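Local coordinates for protein cytokinin riboside 5'-monophosphate phosphoribohydrolase (Corynebacterium glutamicum, PDB 5ZBL) that folds as a Rossmann-like alpha/beta protein of the SLOG clan, built round a parallel beta-sheet, and assembles with a second copy of itself, at residues Thr17-Leu21 and Val52-Val58; Val72-Leu77 and Asp95-Arg99; Pro138-Asp143 and Leu172-Pro178. All blocks are in the same frame, centred on the assembly; numbering follows the deposited sequence.

Interaction 1: Thr17-Leu21 and Val52-Val58; sequences TGSAL and VGLMGIV. With PO4 (phosphate ion), chain G.
Val52 meets the loop through one branch, CG2 lying 3.7 Å from Ser19 O. At Gly53 the two backbones press together: Gly53 CA is 3.5 Å from Ala20 C, too close for a side chain on that side, and the positive phi of 62° suits a residue without one. Leu54 N then makes a weak hydrogen bond to Ala20 O (3.3 Å). The Leu54 side chain crosses Thr17 at about a right angle, with Thr17 OG1 3.3 Å from Leu54 CB; that hydroxyl is hydrogen-bonded to Pro114 O, and Phe163 of the second subunit packs on Leu54. Within the Rossmann-like fold the loop after strand 12-16 lies against the start of helix 53-64, and Gly53 probably belongs to the GGGxxGxMG sequence at the turn into that helix, a hallmark of this LOG-type family. On the other side of the loop Ser19 N gives an almost straight bond to phosphate O1 (3.1 Å) and Ser19 OG bonds the same oxygen, while Gly118 N and Thr119 OG1 also hold the ion. Met55 N donates to Gly18 O at 3.1 Å, nearly head-on to the carbonyl (C=O...N 166°). A Thr17 chi1 of -169° carries OG1 to the far side of CB from N and turns the methyl to Met55: CG2 is 3.7 Å from Met55 CG. Ile57 CG1 touches Leu21 CD2 at 3.7 Å, the same methyl that rests on Gly53.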
ATOM      1  N   THR A  17       2.849   9.442   7.378  1.00 25.69           N
ATOM      2  CA  THR A  17       2.247  10.674   6.912  1.00 29.37           C
ATOM      3  C   THR A  17       2.954  11.286   5.704  1.00 28.84           C
ATOM      4  O   THR A  17       4.041  10.915   5.342  1.00 26.44           O
ATOM      5  CB  THR A  17       2.188  11.680   8.065  1.00 32.65           C
ATOM      6  OG1 THR A  17       1.377  12.810   7.717  1.00 34.08           O
ATOM      7  CG2 THR A  17       3.591  12.124   8.494  1.00 33.89           C
ATOM      8  N   GLY A  18       2.292  12.213   5.044  1.00 31.26           N
ATOM      9  CA  GLY A  18       2.847  12.806   3.813  1.00 33.78           C
ATOM     10  C   GLY A  18       4.178  13.542   3.877  1.00 33.40           C
ATOM     11  O   GLY A  18       4.541  14.150   4.900  1.00 34.05           O
ATOM     12  N   SER A  19       4.899  13.517   2.763  1.00 35.27           N
ATOM     13  CA  SER A  19       6.057  14.422   2.592  1.00 38.34           C
ATOM     14  C   SER A  19       5.602  15.714   1.933  1.00 37.48           C
ATOM     15  O   SER A  19       6.440  16.529   1.568  1.00 42.99           O
ATOM     16  CB  SER A  19       7.146  13.782   1.746  1.00 37.39           C
ATOM     17  OG  SER A  19       6.550  13.371   0.538  1.00 43.04           O
ATOM     18  N   ALA A  20       4.293  15.885   1.747  1.00 36.07           N
ATOM     19  CA  ALA A  20       3.708  17.186   1.440  1.00 35.53           C
ATOM     20  C   ALA A  20       2.957  17.691   2.701  1.00 38.33           C
ATOM     21  O   ALA A  20       2.604  16.915   3.586  1.00 40.52           O
ATOM     22  CB  ALA A  20       2.765  17.083   0.254  1.00 32.03           C
ATOM     23  N   LEU A  21       2.775  19.007   2.785  1.00 42.00           N
ATOM     24  CA  LEU A  21       1.994  19.645   3.842  1.00 39.47           C
ATOM     25  C   LEU A  21       0.524  19.577   3.585  1.00 36.47           C
ATOM     26  O   LEU A  21      -0.280  19.667   4.515  1.00 40.35           O
ATOM     27  CB  LEU A  21       2.387  21.115   3.990  1.00 41.82           C
ATOM     28  CG  LEU A  21       3.832  21.385   4.475  1.00 42.77           C
ATOM     29  CD1 LEU A  21       4.207  22.829   4.194  1.00 41.22           C
ATOM     30  CD2 LEU A  21       4.012  21.047   5.952  1.00 40.52           C
ATOM     31  N   VAL A  52      10.382  17.177   5.559  1.00 43.44           N
ATOM     32  CA  VAL A  52       9.431  18.026   4.819  1.00 44.01           C
ATOM     33  C   VAL A  52       8.022  17.456   4.974  1.00 43.48           C
ATOM     34  O   VAL A  52       7.811  16.283   5.373  1.00 38.26           O
ATOM     35  CB  VAL A  52       9.774  18.189   3.326  1.00 45.08           C
ATOM     36  CG1 VAL A  52      10.988  19.094   3.168  1.00 51.08           C
ATOM     37  CG2 VAL A  52       9.991  16.852   2.641  1.00 43.60           C
ATOM     38  N   GLY A  53       7.074  18.329   4.699  1.00 36.73           N
ATOM     39  CA  GLY A  53       5.693  18.041   4.868  1.00 38.95           C
ATOM     40  C   GLY A  53       5.347  17.736   6.301  1.00 34.99           C
ATOM     41  O   GLY A  53       5.992  18.205   7.219  1.00 38.44           O
ATOM     42  N   LEU A  54       4.315  16.932   6.461  1.00 32.27           N
ATOM     43  CA  LEU A  54       3.785  16.585   7.759  1.00 33.56           C
ATOM     44  C   LEU A  54       4.735  15.659   8.482  1.00 34.49           C
ATOM     45  O   LEU A  54       4.683  15.584   9.685  1.00 36.98           O
ATOM     46  CB  LEU A  54       2.433  15.896   7.600  1.00 35.80           C
ATOM     47  CG  LEU A  54       1.310  16.678   6.891  1.00 38.01           C
ATOM     48  CD1 LEU A  54       0.068  15.813   6.980  1.00 35.47           C
ATOM     49  CD2 LEU A  54       1.045  18.104   7.459  1.00 36.24           C
ATOM     50  N   MET A  55       5.590  14.949   7.742  1.00 36.72           N
ATOM     51  CA  MET A  55       6.699  14.215   8.339  1.00 39.85           C
ATOM     52  C   MET A  55       7.548  15.173   9.175  1.00 37.88           C
ATOM     53  O   MET A  55       7.690  14.953  10.366  1.00 34.73           O
ATOM     54  CB  MET A  55       7.532  13.475   7.292  1.00 40.50           C
ATOM     55  CG  MET A  55       6.998  12.083   6.944  1.00 50.27           C
ATOM     56  SD  MET A  55       8.025  11.232   5.691  1.00 55.01           S
ATOM     57  CE  MET A  55       8.866  10.116   6.802  1.00 54.24           C
ATOM     58  N   GLY A  56       8.027  16.262   8.571  1.00 37.09           N
ATOM     59  CA  GLY A  56       8.790  17.309   9.286  1.00 38.40           C
ATOM     60  C   GLY A  56       8.004  17.935  10.445  1.00 39.23           C
ATOM     61  O   GLY A  56       8.500  18.059  11.567  1.00 39.49           O
ATOM     62  N   ILE A  57       6.744  18.266  10.186  1.00 37.78           N
ATOM     63  CA  ILE A  57       5.913  18.859  11.203  1.00 36.16           C
ATOM     64  C   ILE A  57       5.750  17.962  12.433  1.00 36.36           C
ATOM     65  O   ILE A  57       5.875  18.443  13.560  1.00 37.31           O
ATOM     66  CB  ILE A  57       4.522  19.146  10.662  1.00 35.64           C
ATOM     67  CG1 ILE A  57       4.559  20.213   9.554  1.00 41.15           C
ATOM     68  CG2 ILE A  57       3.608  19.562  11.786  1.00 36.22           C
ATOM     69  CD1 ILE A  57       5.117  21.564   9.948  1.00 40.12           C
ATOM     70  N   VAL A  58       5.395  16.689  12.227  1.00 34.94           N
ATOM     71  CA  VAL A  58       5.114  15.793  13.367  1.00 35.18           C
ATOM     72  C   VAL A  58       6.401  15.480  14.195  1.00 33.20           C
ATOM     73  O   VAL A  58       6.368  15.420  15.412  1.00 35.66           O
ATOM     74  CB  VAL A  58       4.311  14.507  12.939  1.00 35.23           C
ATOM     75  CG1 VAL A  58       5.189  13.498  12.228  1.00 35.98           C
ATOM     76  CG2 VAL A  58       3.652  13.833  14.135  1.00 33.23           C
TER
HETATM   77  P   PO4 G 303       3.905  10.127   0.679  1.00 36.81           P
HETATM   78  O1  PO4 G 303       3.890  11.621   0.530  1.00 34.95           O
HETATM   79  O2  PO4 G 303       5.277   9.703   1.161  1.00 38.72           O
HETATM   80  O3  PO4 G 303       2.894   9.712   1.721  1.00 36.73           O
HETATM   81  O4  PO4 G 303       3.606   9.536  -0.656  1.00 41.25           O

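Interaction 2: Val72-Leu77 and Asp95-Arg99; sequences VITESL and DMHIR. With SO4 (sulfate ion), chain H.
The Arg99 guanidinium carries Leu77 CD1 over one face, 3.6 Å above the plane and shifted toward the rim, the two side chains crossing at about a right angle. At its edge Val72 O accepts from Arg99 NE, a short and nearly straight bond (2.7 Å, N-H...O 166°) that lies close to the guanidinium plane, although the donor is tilted 28° from the carbonyl plane. Gly48 O accepts a hydrogen bond from Arg99 NH2, and the two bonds together fix the rotation of the group. Arg99 gets there as an extended chain with CG anti to the backbone N (chi1 -169°); the Arg99 and Val72 side chains run past each other in opposite directions, CG to CG1 3.7 Å. In this Rossmann-like alpha/beta fold, strand 69-74 is next to the outermost strand 89-93, and helix 96-106 packs back over it, with Val72 also touching Met103 and Leu106. Thr74, where the strand gives way to helix 75-79, uses both branches: OG1 caps the helix by accepting from Leu77 N (3.2 Å), while CG2 lies 3.5 Å from Asp95 C and 3.9 Å from Met96 SD. Asp95 is the matching N-cap of helix 96-106, its OD1 accepting from Ile98 N at 3.0 Å and met nearly along its C-O bond. The same helix start offers Met96 N to sulfate O4 (3.0 Å), close to straight. Leu77 packs on Leu132 of the second subunit, and Asp95 on His97 of that subunit.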
ATOM      1  N   VAL A  72      13.669   6.304  10.841  1.00 38.92           N
ATOM      2  CA  VAL A  72      14.201   5.147  10.117  1.00 37.82           C
ATOM      3  C   VAL A  72      14.137   5.496   8.607  1.00 39.47           C
ATOM      4  O   VAL A  72      13.066   5.682   8.039  1.00 37.08           O
ATOM      5  CB  VAL A  72      13.431   3.842  10.442  1.00 36.87           C
ATOM      6  CG1 VAL A  72      14.127   2.616   9.857  1.00 40.99           C
ATOM      7  CG2 VAL A  72      13.319   3.664  11.938  1.00 34.66           C
ATOM      8  N   ILE A  73      15.319   5.581   7.995  1.00 40.71           N
ATOM      9  CA  ILE A  73      15.512   6.018   6.637  1.00 38.91           C
ATOM     10  C   ILE A  73      16.492   5.074   5.962  1.00 37.18           C
ATOM     11  O   ILE A  73      17.132   4.278   6.627  1.00 37.62           O
ATOM     12  CB  ILE A  73      16.019   7.472   6.668  1.00 41.89           C
ATOM     13  CG1 ILE A  73      15.834   8.149   5.314  1.00 44.75           C
ATOM     14  CG2 ILE A  73      17.472   7.552   7.133  1.00 42.06           C
ATOM     15  CD1 ILE A  73      15.893   9.661   5.409  1.00 47.10           C
ATOM     16  N   THR A  74      16.588   5.123   4.634  1.00 40.49           N
ATOM     17  CA  THR A  74      17.541   4.279   3.858  1.00 39.95           C
ATOM     18  C   THR A  74      18.696   5.106   3.379  1.00 44.26           C
ATOM     19  O   THR A  74      18.577   6.329   3.311  1.00 41.68           O
ATOM     20  CB  THR A  74      16.894   3.724   2.600  1.00 37.33           C
ATOM     21  OG1 THR A  74      16.519   4.823   1.747  1.00 40.36           O
ATOM     22  CG2 THR A  74      15.647   2.899   2.933  1.00 37.80           C
ATOM     23  N   GLU A  75      19.804   4.444   3.016  1.00 51.42           N
ATOM     24  CA  GLU A  75      20.934   5.132   2.358  1.00 55.25           C
ATOM     25  C   GLU A  75      20.490   5.923   1.137  1.00 53.97           C
ATOM     26  O   GLU A  75      20.899   7.073   0.992  1.00 56.01           O
ATOM     27  CB  GLU A  75      22.078   4.168   1.957  1.00 60.27           C
ATOM     28  CG  GLU A  75      23.322   4.292   2.814  1.00 62.96           C
ATOM     29  CD  GLU A  75      24.028   5.617   2.661  1.00 64.56           C
ATOM     30  OE1 GLU A  75      24.768   5.807   1.676  1.00 70.75           O
ATOM     31  OE2 GLU A  75      23.854   6.470   3.542  1.00 72.23           O
ATOM     32  N   SER A  76      19.670   5.311   0.267  1.00 55.20           N
ATOM     33  CA  SER A  76      19.177   6.015  -0.939  1.00 54.79           C
ATOM     34  C   SER A  76      18.596   7.370  -0.618  1.00 51.38           C
ATOM     35  O   SER A  76      19.124   8.378  -1.047  1.00 55.91           O
ATOM     36  CB  SER A  76      18.143   5.193  -1.699  1.00 56.58           C
ATOM     37  OG  SER A  76      18.773   4.436  -2.714  1.00 64.26           O
ATOM     38  N   LEU A  77      17.525   7.393   0.174  1.00 56.50           N
ATOM     39  CA  LEU A  77      16.853   8.657   0.569  1.00 54.62           C
ATOM     40  C   LEU A  77      17.797   9.597   1.327  1.00 56.55           C
ATOM     41  O   LEU A  77      17.709  10.813   1.180  1.00 58.44           O
ATOM     42  CB  LEU A  77      15.613   8.383   1.425  1.00 54.70           C
ATOM     43  CG  LEU A  77      14.508   7.478   0.848  1.00 53.76           C
ATOM     44  CD1 LEU A  77      13.471   7.198   1.916  1.00 52.83           C
ATOM     45  CD2 LEU A  77      13.835   8.056  -0.402  1.00 54.87           C
ATOM     46  N   ASP A  95      17.993  -0.901   2.898  1.00 42.61           N
ATOM     47  CA  ASP A  95      16.880  -0.799   1.923  1.00 39.49           C
ATOM     48  C   ASP A  95      15.535  -0.544   2.556  1.00 39.97           C
ATOM     49  O   ASP A  95      15.393  -0.560   3.785  1.00 42.77           O
ATOM     50  CB  ASP A  95      16.837  -2.030   1.020  1.00 40.86           C
ATOM     51  CG  ASP A  95      16.624  -3.291   1.768  1.00 44.08           C
ATOM     52  OD1 ASP A  95      15.612  -3.366   2.499  1.00 52.59           O
ATOM     53  OD2 ASP A  95      17.457  -4.218   1.627  1.00 44.88           O
ATOM     54  N   MET A  96      14.558  -0.297   1.694  1.00 43.57           N
ATOM     55  CA  MET A  96      13.204   0.066   2.070  1.00 43.74           C
ATOM     56  C   MET A  96      12.461  -1.040   2.766  1.00 40.44           C
ATOM     57  O   MET A  96      11.637  -0.773   3.622  1.00 45.77           O
ATOM     58  CB  MET A  96      12.398   0.535   0.854  1.00 49.14           C
ATOM     59  CG  MET A  96      11.543   1.769   1.131  1.00 60.87           C
ATOM     60  SD  MET A  96      12.415   3.320   0.781  1.00 69.69           S
ATOM     61  CE  MET A  96      12.487   3.315  -1.021  1.00 64.54           C
ATOM     62  N   HIS A  97      12.758  -2.278   2.431  1.00 41.76           N
ATOM     63  CA  HIS A  97      12.222  -3.429   3.156  1.00 40.07           C
ATOM     64  C   HIS A  97      12.557  -3.326   4.641  1.00 40.11           C
ATOM     65  O   HIS A  97      11.679  -3.378   5.505  1.00 40.99           O
ATOM     66  CB  HIS A  97      12.862  -4.709   2.585  1.00 44.05           C
ATOM     67  CG  HIS A  97      12.273  -5.998   3.091  1.00 47.53           C
ATOM     68  ND1 HIS A  97      13.052  -7.096   3.393  1.00 52.18           N
ATOM     69  CD2 HIS A  97      10.994  -6.382   3.290  1.00 49.91           C
ATOM     70  CE1 HIS A  97      12.279  -8.104   3.758  1.00 58.15           C
ATOM     71  NE2 HIS A  97      11.024  -7.696   3.705  1.00 62.98           N
ATOM     72  N   ILE A  98      13.857  -3.189   4.911  1.00 40.93           N
ATOM     73  CA  ILE A  98      14.384  -3.181   6.250  1.00 39.30           C
ATOM     74  C   ILE A  98      13.786  -1.935   6.911  1.00 38.65           C
ATOM     75  O   ILE A  98      13.293  -2.006   8.055  1.00 31.77           O
ATOM     76  CB  ILE A  98      15.940  -3.254   6.256  1.00 39.48           C
ATOM     77  CG1 ILE A  98      16.403  -4.618   5.702  1.00 42.16           C
ATOM     78  CG2 ILE A  98      16.504  -3.124   7.670  1.00 38.21           C
ATOM     79  CD1 ILE A  98      17.872  -4.662   5.313  1.00 41.33           C
ATOM     80  N   ARG A  99      13.710  -0.820   6.179  1.00 33.13           N
ATOM     81  CA  ARG A  99      13.129   0.360   6.807  1.00 36.27           C
ATOM     82  C   ARG A  99      11.727   0.075   7.430  1.00 40.91           C
ATOM     83  O   ARG A  99      11.483   0.371   8.607  1.00 38.70           O
ATOM     84  CB  ARG A  99      13.071   1.476   5.821  1.00 38.07           C
ATOM     85  CG  ARG A  99      12.732   2.795   6.428  1.00 37.65           C
ATOM     86  CD  ARG A  99      12.076   3.580   5.374  1.00 37.49           C
ATOM     87  NE  ARG A  99      11.994   4.981   5.648  1.00 38.25           N
ATOM     88  CZ  ARG A  99      11.311   5.808   4.870  1.00 42.33           C
ATOM     89  NH1 ARG A  99      10.636   5.334   3.806  1.00 35.83           N
ATOM     90  NH2 ARG A  99      11.299   7.115   5.164  1.00 42.69           N
TER
HETATM   91  S   SO4 H 304      15.933   0.767  -1.866  1.00 71.30           S
HETATM   92  O1  SO4 H 304      15.106   1.566  -2.814  1.00 66.36           O
HETATM   93  O2  SO4 H 304      17.044   0.184  -2.656  1.00 77.52           O
HETATM   94  O3  SO4 H 304      16.437   1.668  -0.797  1.00 66.01           O
HETATM   95  O4  SO4 H 304      15.140  -0.340  -1.265  1.00 53.57           O

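Interaction 3: Pro138-Asp143 and Leu172-Pro178; sequences PVALYD and LIVESDP. With EDO (1,2-ethanediol), chain E.
Tyr142, its first torsion swinging CG away from the backbone N (chi1 -174°), sends its ring out beyond the strand toward Ser176 and Pro178, CE1 coming within 3.5 Å of Ser176 O and OH near the Pro178 ring. A near-trans first torsion (174°), with a bend at chi2, brings Leu172 CD1 3.5 Å from Val139 O. Between these two ends strands 139-142 and 173-175 run parallel, the last pair of the Rossmann-like sheet, with 173-175 outermost within the chain. Backbone bonds alternate as in any parallel pair: Ile173 N to Val139 O, Leu141 N to Ile173 O, Glu175 N to Leu141 O and Asp143 N to Glu175 O. The last is short (2.7 Å), yet its donor stands 44° out of the carbonyl plane, where the chain is already leaving the strand. Ala140, Ile173 and Tyr142 share the face covered by helix 178-186, Ala140 CB meeting Ile173 CB at 3.8 Å; the Tyr142 hydroxyl is bonded to Ala30 O of helix 25-40. On the face of Leu141 and Val174, Leu141 crosses Leu172, from the start of the second segment, at about a right angle, CD1 to CD2 4.0 Å; Val174 CG2 lies beside Leu141 CD1, and helix 117-130 packs on the leucines. Asp177 caps the start of helix 178-186 through OD2 to Ala180 N. At the C-terminal strand ends one 1,2-ethanediol spans two carboxylates: its O1 is bonded to Glu175 OE2 at 2.9 Å, and its O2 to Asp143 OD2 at 2.6 Å, an oxygen also held by Gln149 NE2.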
ATOM      1  N   PRO A 138      -2.507  -2.075  17.512  1.00 38.68           N
ATOM      2  CA  PRO A 138      -3.593  -1.215  17.004  1.00 37.38           C
ATOM      3  C   PRO A 138      -3.156  -0.363  15.818  1.00 37.15           C
ATOM      4  O   PRO A 138      -2.026   0.116  15.794  1.00 34.71           O
ATOM      5  CB  PRO A 138      -3.926  -0.314  18.185  1.00 37.78           C
ATOM      6  CG  PRO A 138      -2.730  -0.373  19.074  1.00 39.48           C
ATOM      7  CD  PRO A 138      -2.069  -1.704  18.875  1.00 37.70           C
ATOM      8  N   VAL A 139      -4.039  -0.251  14.833  1.00 39.14           N
ATOM      9  CA  VAL A 139      -3.836   0.634  13.661  1.00 39.74           C
ATOM     10  C   VAL A 139      -4.936   1.681  13.719  1.00 41.24           C
ATOM     11  O   VAL A 139      -6.113   1.342  13.885  1.00 42.07           O
ATOM     12  CB  VAL A 139      -3.906  -0.134  12.365  1.00 35.78           C
ATOM     13  CG1 VAL A 139      -3.667   0.782  11.160  1.00 40.38           C
ATOM     14  CG2 VAL A 139      -2.893  -1.259  12.410  1.00 36.49           C
ATOM     15  N   ALA A 140      -4.541   2.950  13.658  1.00 40.25           N
ATOM     16  CA  ALA A 140      -5.488   4.046  13.792  1.00 39.81           C
ATOM     17  C   ALA A 140      -5.392   4.993  12.606  1.00 37.40           C
ATOM     18  O   ALA A 140      -4.298   5.331  12.159  1.00 39.02           O
ATOM     19  CB  ALA A 140      -5.234   4.799  15.072  1.00 39.64           C
ATOM     20  N   LEU A 141      -6.549   5.419  12.113  1.00 37.62           N
ATOM     21  CA  LEU A 141      -6.630   6.414  11.058  1.00 37.97           C
ATOM     22  C   LEU A 141      -7.004   7.753  11.689  1.00 36.90           C
ATOM     23  O   LEU A 141      -8.068   7.898  12.264  1.00 37.41           O
ATOM     24  CB  LEU A 141      -7.662   5.994  10.021  1.00 38.63           C
ATOM     25  CG  LEU A 141      -7.544   4.605   9.418  1.00 38.49           C
ATOM     26  CD1 LEU A 141      -8.636   4.448   8.366  1.00 41.17           C
ATOM     27  CD2 LEU A 141      -6.162   4.395   8.825  1.00 36.92           C
ATOM     28  N   TYR A 142      -6.090   8.707  11.607  1.00 36.62           N
ATOM     29  CA  TYR A 142      -6.306  10.036  12.150  1.00 37.82           C
ATOM     30  C   TYR A 142      -7.091  10.802  11.084  1.00 37.55           C
ATOM     31  O   TYR A 142      -6.516  11.297  10.087  1.00 34.37           O
ATOM     32  CB  TYR A 142      -4.953  10.687  12.500  1.00 39.02           C
ATOM     33  CG  TYR A 142      -4.958  12.034  13.222  1.00 39.12           C
ATOM     34  CD1 TYR A 142      -5.936  12.367  14.154  1.00 35.09           C
ATOM     35  CD2 TYR A 142      -3.944  12.962  12.979  1.00 37.33           C
ATOM     36  CE1 TYR A 142      -5.896  13.566  14.815  1.00 37.01           C
ATOM     37  CE2 TYR A 142      -3.890  14.166  13.644  1.00 36.02           C
ATOM     38  CZ  TYR A 142      -4.882  14.478  14.559  1.00 40.62           C
ATOM     39  OH  TYR A 142      -4.870  15.709  15.250  1.00 37.55           O
ATOM     40  N   ASP A 143      -8.402  10.925  11.326  1.00 35.11           N
ATOM     41  CA  ASP A 143      -9.342  11.366  10.304  1.00 41.33           C
ATOM     42  C   ASP A 143      -9.505  12.908  10.207  1.00 41.67           C
ATOM     43  O   ASP A 143     -10.598  13.448  10.299  1.00 43.35           O
ATOM     44  CB  ASP A 143     -10.671  10.653  10.549  1.00 40.78           C
ATOM     45  CG  ASP A 143     -11.580  10.635   9.340  1.00 42.03           C
ATOM     46  OD1 ASP A 143     -11.088  10.654   8.180  1.00 38.92           O
ATOM     47  OD2 ASP A 143     -12.807  10.552   9.581  1.00 40.08           O
ATOM     48  N   LEU A 172     -10.499  -1.596  13.646  1.00 64.07           N
ATOM     49  CA  LEU A 172      -9.776  -0.463  13.125  1.00 59.92           C
ATOM     50  C   LEU A 172     -10.165   0.818  13.877  1.00 52.33           C
ATOM     51  O   LEU A 172     -11.339   1.155  13.924  1.00 59.97           O
ATOM     52  CB  LEU A 172     -10.149  -0.316  11.635  1.00 54.10           C
ATOM     53  CG  LEU A 172      -9.600   0.904  10.929  1.00 53.74           C
ATOM     54  CD1 LEU A 172      -8.082   0.902  11.040  1.00 53.17           C
ATOM     55  CD2 LEU A 172     -10.073   0.907   9.489  1.00 58.74           C
ATOM     56  N   ILE A 173      -9.200   1.543  14.431  1.00 43.49           N
ATOM     57  CA  ILE A 173      -9.515   2.824  15.090  1.00 38.39           C
ATOM     58  C   ILE A 173      -9.568   3.916  14.041  1.00 32.58           C
ATOM     59  O   ILE A 173      -8.704   4.003  13.199  1.00 35.35           O
ATOM     60  CB  ILE A 173      -8.494   3.164  16.193  1.00 36.33           C
ATOM     61  CG1 ILE A 173      -8.467   2.063  17.279  1.00 37.76           C
ATOM     62  CG2 ILE A 173      -8.820   4.466  16.844  1.00 36.39           C
ATOM     63  CD1 ILE A 173      -7.108   1.929  17.910  1.00 36.27           C
ATOM     64  N   VAL A 174     -10.628   4.704  14.055  1.00 35.76           N
ATOM     65  CA  VAL A 174     -10.791   5.873  13.171  1.00 37.43           C
ATOM     66  C   VAL A 174     -11.233   7.092  14.006  1.00 35.31           C
ATOM     67  O   VAL A 174     -12.310   7.082  14.539  1.00 32.74           O
ATOM     68  CB  VAL A 174     -11.874   5.607  12.110  1.00 38.43           C
ATOM     69  CG1 VAL A 174     -12.015   6.813  11.155  1.00 37.67           C
ATOM     70  CG2 VAL A 174     -11.564   4.308  11.371  1.00 40.92           C
ATOM     71  N   GLU A 175     -10.413   8.131  14.142  1.00 34.95           N
ATOM     72  CA  GLU A 175     -10.830   9.288  14.944  1.00 35.57           C
ATOM     73  C   GLU A 175     -10.298  10.606  14.382  1.00 33.51           C
ATOM     74  O   GLU A 175      -9.223  10.650  13.885  1.00 35.27           O
ATOM     75  CB  GLU A 175     -10.401   9.135  16.389  1.00 36.21           C
ATOM     76  CG  GLU A 175     -10.963   7.959  17.191  1.00 41.62           C
ATOM     77  CD  GLU A 175     -12.494   7.860  17.339  1.00 44.87           C
ATOM     78  OE1 GLU A 175     -12.930   6.729  17.689  1.00 48.40           O
ATOM     79  OE2 GLU A 175     -13.259   8.839  17.115  1.00 45.53           O
ATOM     80  N   SER A 176     -11.092  11.662  14.432  1.00 35.44           N
ATOM     81  CA  SER A 176     -10.652  12.997  14.052  1.00 36.81           C
ATOM     82  C   SER A 176     -10.012  13.668  15.242  1.00 37.63           C
ATOM     83  O   SER A 176      -9.193  14.572  15.060  1.00 39.20           O
ATOM     84  CB  SER A 176     -11.819  13.838  13.564  1.00 37.72           C
ATOM     85  OG  SER A 176     -12.836  13.838  14.563  1.00 39.33           O
ATOM     86  N   ASP A 177     -10.372  13.236  16.454  1.00 39.53           N
ATOM     87  CA  ASP A 177      -9.897  13.884  17.685  1.00 40.08           C
ATOM     88  C   ASP A 177      -8.690  13.125  18.213  1.00 39.07           C
ATOM     89  O   ASP A 177      -8.756  11.879  18.368  1.00 35.21           O
ATOM     90  CB  ASP A 177     -10.992  13.910  18.749  1.00 45.75           C
ATOM     91  CG  ASP A 177     -10.579  14.651  20.002  1.00 52.15           C
ATOM     92  OD1 ASP A 177     -10.569  15.901  20.006  1.00 65.96           O
ATOM     93  OD2 ASP A 177     -10.297  13.984  21.004  1.00 63.42           O
ATOM     94  N   PRO A 178      -7.586  13.852  18.485  1.00 35.00           N
ATOM     95  CA  PRO A 178      -6.344  13.182  18.919  1.00 36.07           C
ATOM     96  C   PRO A 178      -6.427  12.504  20.250  1.00 36.80           C
ATOM     97  O   PRO A 178      -5.801  11.455  20.455  1.00 40.44           O
ATOM     98  CB  PRO A 178      -5.313  14.316  18.949  1.00 36.29           C
ATOM     99  CG  PRO A 178      -6.128  15.547  19.060  1.00 35.94           C
ATOM    100  CD  PRO A 178      -7.372  15.286  18.262  1.00 32.45           C
TER
HETATM  101  C1  EDO E 301     -14.936  10.322  14.026  1.00 62.01           C
HETATM  102  O1  EDO E 301     -15.196   9.312  15.005  1.00 54.10           O
HETATM  103  C2  EDO E 301     -13.957   9.782  12.972  1.00 60.28           C
HETATM  104  O2  EDO E 301     -14.302  10.263  11.669  1.00 56.52           O

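Overall arrangement
Interaction 3 is the buried contact, a parallel strand pair held by regular backbone bonds with apolar side chains on both faces. Interactions 1 and 2 are only partly buried; each sets a helix start against a neighbouring loop or strand end, each touches the second subunit, and each has an anion bound by a backbone N-H. They also meet directly, Met55 CE lying 4.2 Å from Arg99 NH2, and helix 53-64 leads into strand 69-74. Interaction 1 relies on close backbone approach at glycine, interaction 2 on one arginine reaching a strand carbonyl, beside two helix N-caps internal to its segments. Interactions 2 and 3 reach the same sheet on opposite sides of the chain's centre, their own centres about 26 Å apart.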